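Local coordinates for Rab5 protein, putative (Plasmodium falciparum, PDB 3CLV) that is a putative Rab-type member of the Ras-like P-loop protein family, with guanosine-5'-diphosphate bound in its nucleotide pocket, at residues 7-12 with 115-120; 48-53 with 90-95; 148-153 with 176-181. One frame throughout, in Å; residues are numbered along the deposited sequence.

Contact 1 of 3, residues 7-12 with 115-120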
loop_
_atom_site.group_PDB
_atom_site.type_symbol
_atom_site.label_atom_id
_atom_site.label_comp_id
_atom_site.label_asym_id
_atom_site.label_seq_id
_atom_site.Cartn_x
_atom_site.Cartn_y
_atom_site.Cartn_z
ATOM N N SER A 7 10.159 -0.513 7.149
ATOM C CA SER A 7 9.370 -1.756 7.187
ATOM C C SER A 7 9.101 -2.313 5.788
ATOM O O SER A 7 9.197 -1.600 4.774
ATOM C CB SER A 7 8.066 -1.608 7.986
ATOM O OG SER A 7 7.094 -0.896 7.267
ATOM N N TYR A 8 8.759 -3.592 5.753
ATOM C CA TYR A 8 8.596 -4.318 4.514
ATOM C C TYR A 8 7.151 -4.768 4.379
ATOM O O TYR A 8 6.693 -5.666 5.110
ATOM C CB TYR A 8 9.577 -5.492 4.464
ATOM C CG TYR A 8 11.021 -5.033 4.558
ATOM C CD1 TYR A 8 11.718 -4.668 3.420
ATOM C CD2 TYR A 8 11.679 -4.951 5.792
ATOM C CE1 TYR A 8 13.028 -4.231 3.484
ATOM C CE2 TYR A 8 13.005 -4.499 5.871
ATOM C CZ TYR A 8 13.666 -4.149 4.703
ATOM O OH TYR A 8 14.969 -3.702 4.727
ATOM N N LYS A 9 6.433 -4.124 3.453
ATOM C CA LYS A 9 5.055 -4.531 3.155
ATOM C C LYS A 9 5.013 -6.003 2.768
ATOM O O LYS A 9 5.792 -6.461 1.920
ATOM C CB LYS A 9 4.416 -3.660 2.068
ATOM C CG LYS A 9 2.964 -4.048 1.722
ATOM C CD LYS A 9 2.388 -3.069 0.687
ATOM C CE LYS A 9 0.937 -3.392 0.355
ATOM N NZ LYS A 9 0.407 -2.414 -0.671
ATOM N N THR A 10 4.111 -6.744 3.416
ATOM C CA THR A 10 4.003 -8.183 3.227
ATOM C C THR A 10 2.541 -8.534 3.045
ATOM O O THR A 10 1.724 -8.330 3.959
ATOM C CB THR A 10 4.616 -8.921 4.432
ATOM O OG1 THR A 10 5.997 -8.574 4.527
ATOM C CG2 THR A 10 4.457 -10.426 4.311
ATOM N N VAL A 11 2.197 -9.025 1.851
ATOM C CA VAL A 11 0.830 -9.460 1.586
ATOM C C VAL A 11 0.635 -10.893 2.084
ATOM O O VAL A 11 1.401 -11.816 1.745
ATOM C CB VAL A 11 0.365 -9.284 0.107
ATOM C CG1 VAL A 11 1.285 -10.022 -0.895
ATOM C CG2 VAL A 11 -1.097 -9.758 -0.080
ATOM N N LEU A 12 -0.388 -11.062 2.911
ATOM C CA LEU A 12 -0.762 -12.379 3.382
ATOM C C LEU A 12 -2.019 -12.792 2.636
ATOM O O LEU A 12 -3.094 -12.211 2.818
ATOM C CB LEU A 12 -0.952 -12.364 4.910
ATOM C CG LEU A 12 -1.501 -13.622 5.585
ATOM C CD1 LEU A 12 -0.651 -14.846 5.321
ATOM C CD2 LEU A 12 -1.587 -13.355 7.088
ATOM N N ARG A 115 0.720 -4.131 -4.507
ATOM C CA ARG A 115 1.560 -3.004 -4.931
ATOM C C ARG A 115 2.550 -2.539 -3.868
ATOM O O ARG A 115 2.157 -2.181 -2.753
ATOM C CB ARG A 115 0.720 -1.820 -5.411
ATOM C CG ARG A 115 1.546 -0.882 -6.253
ATOM C CD ARG A 115 0.707 0.155 -6.907
ATOM N NE ARG A 115 1.540 1.153 -7.578
ATOM C CZ ARG A 115 1.845 1.132 -8.880
ATOM N NH1 ARG A 115 1.366 0.178 -9.676
ATOM N NH2 ARG A 115 2.590 2.100 -9.395
ATOM N N GLY A 116 3.832 -2.574 -4.222
ATOM C CA GLY A 116 4.893 -2.158 -3.316
ATOM C C GLY A 116 5.221 -3.159 -2.216
ATOM O O GLY A 116 5.961 -2.833 -1.295
ATOM N N ALA A 117 4.662 -4.367 -2.289
ATOM C CA ALA A 117 4.985 -5.396 -1.295
ATOM C C ALA A 117 6.365 -5.976 -1.580
ATOM O O ALA A 117 6.725 -6.204 -2.744
ATOM C CB ALA A 117 3.935 -6.504 -1.281
ATOM N N THR A 118 7.137 -6.184 -0.518
ATOM C CA THR A 118 8.444 -6.854 -0.592
ATOM C C THR A 118 8.231 -8.354 -0.577
ATOM O O THR A 118 8.873 -9.090 -1.320
ATOM C CB THR A 118 9.339 -6.462 0.619
ATOM O OG1 THR A 118 9.573 -5.056 0.585
ATOM C CG2 THR A 118 10.688 -7.216 0.608
ATOM N N CYS A 119 7.304 -8.800 0.267
ATOM C CA CYS A 119 7.065 -10.223 0.467
ATOM C C CYS A 119 5.626 -10.596 0.201
ATOM O O CYS A 119 4.717 -9.796 0.405
ATOM C CB CYS A 119 7.383 -10.625 1.910
ATOM S SG CYS A 119 9.049 -10.256 2.430
ATOM N N ALA A 120 5.421 -11.827 -0.237
ATOM C CA ALA A 120 4.090 -12.384 -0.345
ATOM C C ALA A 120 4.089 -13.731 0.346
ATOM O O ALA A 120 4.924 -14.612 0.041
ATOM C CB ALA A 120 3.656 -12.510 -1.810
HETATM O O HOH W 1 7.706 -3.027 0.896
#
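Lys9 reaches lengthwise over the loop 115-117. With CG anti to the backbone N (chi1 -180°) and every later torsion extended, the chain runs straight out. CB rests on Gly116 O and Ala117 CA, CG on Ala117 CA and CB, and CD and CE both approach Arg115 O. At the tip, Lys9 NZ gives a hydrogen bond to Arg115 O (2.7 Å), while a second goes to Leu112 O; the ammonium thus grips two carbonyls near the end of helix 110-114. Lys9 also makes a cation-pi contact with Trp98 of its own chain, and Trp98 of the second subunit packs on it too.

The backbone of Lys9 is equally engaged. Lys9 O accepts from both Thr118 N (2.8 Å) and Cys119 N (3.2 Å), the latter bond nearly straight at 171°. Its N gives a hydrogen bond to a water that donates to Gly116 O and also bonds Thr118 OG1. Thr118 OG1 lies at the edge of the Tyr8 ring, 3.6 Å from Tyr8 CD1.

Beyond, Val11 N bonds Cys119 O (3.0 Å), Thr10 CG2 packs on Cys119 CB, and Val11 CG1 meets Ala120 CB at 3.6 Å. Parallel pairing of strands 8-13 and 119-125 in this way is characteristic of the central sheet of the Ras-like P-loop fold.

Contact 2 of 3, residues 48-53 with 90-95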
loop_
_atom_site.group_PDB
_atom_site.type_symbol
_atom_site.label_atom_id
_atom_site.label_comp_id
_atom_site.label_asym_id
_atom_site.label_seq_id
_atom_site.Cartn_x
_atom_site.Cartn_y
_atom_site.Cartn_z
ATOM N N VAL A 48 8.279 -7.818 14.134
ATOM C CA VAL A 48 9.699 -7.554 13.990
ATOM C C VAL A 48 10.485 -8.838 14.208
ATOM O O VAL A 48 10.257 -9.562 15.173
ATOM C CB VAL A 48 10.170 -6.476 14.985
ATOM C CG1 VAL A 48 11.666 -6.223 14.826
ATOM C CG2 VAL A 48 9.377 -5.191 14.795
ATOM N N VAL A 49 11.397 -9.126 13.296
ATOM C CA VAL A 49 12.367 -10.191 13.486
ATOM C C VAL A 49 13.713 -9.501 13.646
ATOM O O VAL A 49 14.111 -8.700 12.798
ATOM C CB VAL A 49 12.459 -11.155 12.264
ATOM C CG1 VAL A 49 13.591 -12.171 12.461
ATOM C CG2 VAL A 49 11.139 -11.883 12.016
ATOM N N ASN A 50 14.409 -9.786 14.738
ATOM C CA ASN A 50 15.820 -9.405 14.798
ATOM C C ASN A 50 16.671 -10.642 14.549
ATOM O O ASN A 50 16.587 -11.624 15.293
ATOM C CB ASN A 50 16.176 -8.709 16.117
ATOM C CG ASN A 50 17.611 -8.185 16.128
ATOM O OD1 ASN A 50 18.548 -8.937 16.395
ATOM N ND2 ASN A 50 17.783 -6.894 15.832
ATOM N N LEU A 51 17.470 -10.591 13.485
ATOM C CA LEU A 51 18.182 -11.768 12.988
ATOM C C LEU A 51 19.310 -12.238 13.909
ATOM O O LEU A 51 19.618 -13.429 13.947
ATOM C CB LEU A 51 18.695 -11.529 11.562
ATOM C CG LEU A 51 17.681 -11.624 10.406
ATOM C CD1 LEU A 51 18.397 -11.379 9.099
ATOM C CD2 LEU A 51 16.960 -12.974 10.358
ATOM N N ASN A 52 19.898 -11.298 14.650
ATOM C CA ASN A 52 20.896 -11.596 15.686
ATOM C C ASN A 52 20.314 -12.141 16.996
ATOM O O ASN A 52 21.046 -12.274 17.979
ATOM C CB ASN A 52 21.696 -10.337 16.023
ATOM C CG ASN A 52 22.689 -9.967 14.953
ATOM O OD1 ASN A 52 23.279 -10.833 14.307
ATOM N ND2 ASN A 52 22.899 -8.672 14.770
ATOM N N ASP A 53 19.011 -12.429 17.017
ATOM C CA ASP A 53 18.324 -12.839 18.249
ATOM C C ASP A 53 17.297 -13.940 17.997
ATOM O O ASP A 53 17.505 -14.821 17.162
ATOM C CB ASP A 53 17.647 -11.635 18.916
ATOM N N LEU A 90 21.071 -3.469 9.566
ATOM C CA LEU A 90 20.249 -4.069 8.507
ATOM C C LEU A 90 19.337 -5.197 8.991
ATOM O O LEU A 90 18.326 -5.501 8.350
ATOM C CB LEU A 90 21.140 -4.593 7.368
ATOM C CG LEU A 90 22.204 -3.698 6.718
ATOM C CD1 LEU A 90 22.955 -4.483 5.664
ATOM C CD2 LEU A 90 21.612 -2.422 6.112
ATOM N N CYS A 91 19.691 -5.797 10.123
ATOM C CA CYS A 91 19.152 -7.096 10.517
ATOM C C CYS A 91 18.001 -7.034 11.519
ATOM O O CYS A 91 17.586 -8.068 12.067
ATOM C CB CYS A 91 20.273 -7.962 11.086
ATOM S SG CYS A 91 20.752 -7.433 12.732
ATOM N N ASN A 92 17.511 -5.829 11.782
ATOM C CA ASN A 92 16.264 -5.669 12.504
ATOM C C ASN A 92 15.165 -5.447 11.471
ATOM O O ASN A 92 15.014 -4.347 10.934
ATOM C CB ASN A 92 16.351 -4.502 13.480
ATOM C CG ASN A 92 15.209 -4.494 14.478
ATOM O OD1 ASN A 92 15.146 -5.336 15.385
ATOM N ND2 ASN A 92 14.306 -3.528 14.328
ATOM N N ILE A 93 14.421 -6.508 11.182
ATOM C CA ILE A 93 13.484 -6.497 10.062
ATOM C C ILE A 93 12.029 -6.450 10.512
ATOM O O ILE A 93 11.533 -7.372 11.173
ATOM C CB ILE A 93 13.764 -7.673 9.099
ATOM C CG1 ILE A 93 15.135 -7.453 8.448
ATOM C CG2 ILE A 93 12.653 -7.808 8.037
ATOM C CD1 ILE A 93 15.906 -8.713 8.227
ATOM N N LYS A 94 11.368 -5.351 10.158
ATOM C CA LYS A 94 9.982 -5.112 10.541
ATOM C C LYS A 94 9.036 -5.389 9.375
ATOM O O LYS A 94 9.190 -4.831 8.289
ATOM C CB LYS A 94 9.828 -3.682 11.032
ATOM C CG LYS A 94 8.409 -3.283 11.375
ATOM C CD LYS A 94 8.440 -1.915 12.018
ATOM C CE LYS A 94 7.060 -1.325 12.132
ATOM N NZ LYS A 94 7.130 -0.085 12.969
ATOM N N PHE A 95 8.077 -6.284 9.606
ATOM C CA PHE A 95 7.080 -6.649 8.604
ATOM C C PHE A 95 5.807 -5.848 8.808
ATOM O O PHE A 95 5.344 -5.733 9.939
ATOM C CB PHE A 95 6.765 -8.153 8.692
ATOM C CG PHE A 95 7.930 -9.028 8.329
ATOM C CD1 PHE A 95 8.164 -9.382 6.997
ATOM C CD2 PHE A 95 8.807 -9.486 9.315
ATOM C CE1 PHE A 95 9.251 -10.189 6.645
ATOM C CE2 PHE A 95 9.906 -10.291 8.981
ATOM C CZ PHE A 95 10.128 -10.651 7.634
#
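Asn50 and Asn92 face each other across an antiparallel, non-hydrogen-bonded pair, and their side chains supply the bond that the backbone lacks there. Asn50 ND2 donates to Asn92 OD1 (3.1 Å) almost straight, at 170°. The donor lies on a lone pair in the plane of the Asn92 carbonyl, and the acceptor in the amide plane of Asn50, although the two amides are turned 48° apart. Both side chains leave with CG anti to the backbone N, which brings their ends together. Nearby, Asn52 ND2 comes within 3.2 Å of Cys91 SG, a close approach, while its hydrogen bond goes to Tyr86 O.

Backbone bonds join the hydrogen-bonded pair Val49 and Ile93 in both directions: Val49 N to Ile93 O at 2.8 Å and Ile93 N to Val49 O at 2.7 Å. Leu51 N adds a bond to Cys91 O (2.9 Å) as the chain enters a type I turn from Asn50 to Asp53.

Van der Waals contacts complete the pairing. On the Asn50 face, Val48 CG1 touches the amide oxygen of Asn92 and Val48 CG2 lies against Lys94 CG. Around Val49 and Ile93, on the opposite face, the contacts are apolar: Leu51 CD1 meets Ile93 CD1 (3.8 Å), and Val49 CG2 comes in at the edge of the Phe95 ring, 3.6 Å from Phe95 CE2.

Helix 191-206 packs here, with Tyr203 on Leu51 and Phe195 edge-to-face with Phe95; strand 8-13 flanks strand 92-99 beyond, while strand 43-50 is outermost within this chain.

Contact 3 of 3, residues 148-153 with 176-181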
loop_
_atom_site.group_PDB
_atom_site.type_symbol
_atom_site.label_atom_id
_atom_site.label_comp_id
_atom_site.label_asym_id
_atom_site.label_seq_id
_atom_site.Cartn_x
_atom_site.Cartn_y
_atom_site.Cartn_z
ATOM N N TYR A 148 8.768 -10.317 -5.981
ATOM C CA TYR A 148 8.377 -10.552 -4.602
ATOM C C TYR A 148 9.256 -11.649 -4.064
ATOM O O TYR A 148 9.628 -12.568 -4.799
ATOM C CB TYR A 148 6.902 -10.991 -4.503
ATOM C CG TYR A 148 5.921 -9.966 -5.025
ATOM C CD1 TYR A 148 5.614 -8.815 -4.291
ATOM C CD2 TYR A 148 5.304 -10.144 -6.265
ATOM C CE1 TYR A 148 4.700 -7.863 -4.782
ATOM C CE2 TYR A 148 4.401 -9.209 -6.771
ATOM C CZ TYR A 148 4.106 -8.080 -6.029
ATOM O OH TYR A 148 3.235 -7.190 -6.569
ATOM N N ILE A 149 9.584 -11.557 -2.783
ATOM C CA ILE A 149 10.028 -12.742 -2.046
ATOM C C ILE A 149 8.763 -13.497 -1.642
ATOM O O ILE A 149 7.965 -13.006 -0.831
ATOM C CB ILE A 149 10.895 -12.376 -0.808
ATOM C CG1 ILE A 149 12.142 -11.604 -1.247
ATOM C CG2 ILE A 149 11.288 -13.653 -0.055
ATOM C CD1 ILE A 149 12.864 -10.866 -0.096
ATOM N N ILE A 150 8.572 -14.679 -2.229
ATOM C CA ILE A 150 7.343 -15.461 -2.037
ATOM C C ILE A 150 7.633 -16.688 -1.177
ATOM O O ILE A 150 8.568 -17.451 -1.455
ATOM C CB ILE A 150 6.713 -15.912 -3.372
ATOM C CG1 ILE A 150 6.391 -14.701 -4.264
ATOM C CG2 ILE A 150 5.461 -16.767 -3.122
ATOM C CD1 ILE A 150 6.187 -15.094 -5.727
ATOM N N ILE A 151 6.824 -16.847 -0.134
ATOM C CA ILE A 151 6.823 -18.046 0.687
ATOM C C ILE A 151 5.462 -18.746 0.595
ATOM O O ILE A 151 4.400 -18.138 0.842
ATOM C CB ILE A 151 7.298 -17.776 2.138
ATOM C CG1 ILE A 151 7.414 -19.085 2.938
ATOM C CG2 ILE A 151 6.422 -16.695 2.860
ATOM C CD1 ILE A 151 8.471 -18.958 4.078
ATOM N N LEU A 152 5.509 -20.013 0.192
ATOM C CA LEU A 152 4.310 -20.820 0.076
ATOM C C LEU A 152 4.161 -21.530 1.408
ATOM O O LEU A 152 5.109 -22.159 1.892
ATOM C CB LEU A 152 4.427 -21.802 -1.093
ATOM C CG LEU A 152 3.288 -22.795 -1.295
ATOM C CD1 LEU A 152 2.009 -22.046 -1.726
ATOM C CD2 LEU A 152 3.687 -23.827 -2.362
ATOM N N VAL A 153 2.987 -21.390 2.026
ATOM C CA VAL A 153 2.787 -21.911 3.387
ATOM C C VAL A 153 1.738 -23.017 3.369
ATOM O O VAL A 153 0.591 -22.805 2.945
ATOM C CB VAL A 153 2.392 -20.799 4.419
ATOM C CG1 VAL A 153 2.037 -21.403 5.812
ATOM C CG2 VAL A 153 3.494 -19.756 4.557
ATOM N N ASN A 176 9.348 -23.174 -8.980
ATOM C CA ASN A 176 8.957 -21.790 -9.092
ATOM C C ASN A 176 9.798 -20.893 -8.230
ATOM O O ASN A 176 9.523 -19.699 -8.144
ATOM C CB ASN A 176 7.462 -21.634 -8.816
ATOM C CG ASN A 176 6.625 -22.236 -9.923
ATOM O OD1 ASN A 176 6.265 -21.547 -10.871
ATOM N ND2 ASN A 176 6.383 -23.538 -9.847
ATOM N N ASN A 177 10.839 -21.469 -7.619
ATOM C CA ASN A 177 11.822 -20.691 -6.856
ATOM C C ASN A 177 11.170 -19.925 -5.706
ATOM O O ASN A 177 11.377 -18.729 -5.529
ATOM C CB ASN A 177 12.588 -19.738 -7.783
ATOM C CG ASN A 177 13.178 -20.454 -8.989
ATOM O OD1 ASN A 177 12.651 -20.346 -10.095
ATOM N ND2 ASN A 177 14.241 -21.226 -8.770
ATOM N N LEU A 178 10.370 -20.654 -4.936
ATOM C CA LEU A 178 9.664 -20.110 -3.780
ATOM C C LEU A 178 10.321 -20.683 -2.539
ATOM O O LEU A 178 10.861 -21.815 -2.578
ATOM C CB LEU A 178 8.195 -20.570 -3.800
ATOM C CG LEU A 178 7.403 -20.505 -5.107
ATOM C CD1 LEU A 178 6.003 -21.057 -4.904
ATOM C CD2 LEU A 178 7.348 -19.081 -5.643
ATOM N N LEU A 179 10.289 -19.906 -1.460
ATOM C CA LEU A 179 10.426 -20.453 -0.120
ATOM C C LEU A 179 9.197 -21.319 0.197
ATOM O O LEU A 179 8.103 -21.116 -0.356
ATOM C CB LEU A 179 10.575 -19.324 0.923
ATOM C CG LEU A 179 11.782 -18.390 0.754
ATOM C CD1 LEU A 179 11.740 -17.265 1.791
ATOM C CD2 LEU A 179 13.083 -19.181 0.896
ATOM N N PHE A 180 9.408 -22.332 1.023
ATOM C CA PHE A 180 8.322 -23.237 1.424
ATOM C C PHE A 180 8.422 -23.594 2.913
ATOM O O PHE A 180 9.506 -23.833 3.435
ATOM C CB PHE A 180 8.299 -24.493 0.531
ATOM C CG PHE A 180 7.301 -25.540 0.970
ATOM C CD1 PHE A 180 5.949 -25.413 0.640
ATOM C CD2 PHE A 180 7.710 -26.650 1.705
ATOM C CE1 PHE A 180 5.013 -26.375 1.054
ATOM C CE2 PHE A 180 6.779 -27.625 2.130
ATOM C CZ PHE A 180 5.433 -27.493 1.793
ATOM N N ILE A 181 7.278 -23.624 3.604
ATOM C CA ILE A 181 7.258 -24.020 5.002
ATOM C C ILE A 181 5.915 -24.706 5.338
ATOM O O ILE A 181 4.881 -24.403 4.742
ATOM C CB ILE A 181 7.600 -22.816 5.935
ATOM C CG1 ILE A 181 7.835 -23.275 7.386
ATOM C CG2 ILE A 181 6.535 -21.681 5.803
ATOM C CD1 ILE A 181 8.690 -22.336 8.186
#
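A right-handed beta-alpha-beta crossover, the repeating connection of Ras-like P-loop folds, brings these strands together: strand 149-155 leads through helix 166-175 to strand 179-183, which lies parallel to it as an outermost strand of the sheet within this chain. The helix ends in a Schellman motif with Asn177 at C-prime, and the chain then turns into the new strand.

Three backbone hydrogen bonds set the register. Leu179 N donates to Ile150 O (3.0 Å), Leu152 N to Leu179 O (2.9 Å) and Ile181 N to Leu152 O (3.1 Å). The middle bond is nearly straight at its hydrogen, 176°, yet Leu152 N stands well above the carbonyl plane of Leu179.

On the face of Ile151, Val153, Leu179 and Ile181, the contact consists of aliphatic branches. Ile151 has CG1 anti to its backbone N (chi1 -175°), and the outer part of this chain bridges two residues of the neighbouring strand: CG1 and CD1 rest on Leu179 CB, and CD1 also meets Ile181 CG2. Ile149 lies alongside Leu179, CG2 to CD1. Helix 191-206 covers this face, with Met197 against Ile181.

Toward helices 129-145 and 166-175, the two methyls of Leu178 reach different residues, Leu178 CD2 touching Ile150 CG2 (3.9 Å) and CD1 approaching Leu152 CB. Leu152 lies slantwise to Phe180, CD2 against CD1, and both residues pack on Val169. At the C-terminal end, Val153 and Ile181 run alongside each other, Val153 CG2 to Ile181 CG2 3.8 Å.

In the fold
All three contacts belong to one mixed sheet. Contact 1 is the most buried of the three and lies between the others: strand 8-13 adjoins strand 92-99 of contact 2, with Tyr8 N probably bonding Lys94 O, and strand 119-125 adjoins strand 149-155 of contact 3 through Ala120. Contacts 2 and 3 hold the two outer strands of the sheet within this chain and do not touch, their nearest atoms being about 8 Å apart. Chemistry follows place. The antiparallel pair carries an amide bond on its more exposed face, the parallel outer pair is almost wholly aliphatic between helices, and the inner joint adds a lysine and a water at the end where the second subunit packs. Helix 191-206 packs against all three.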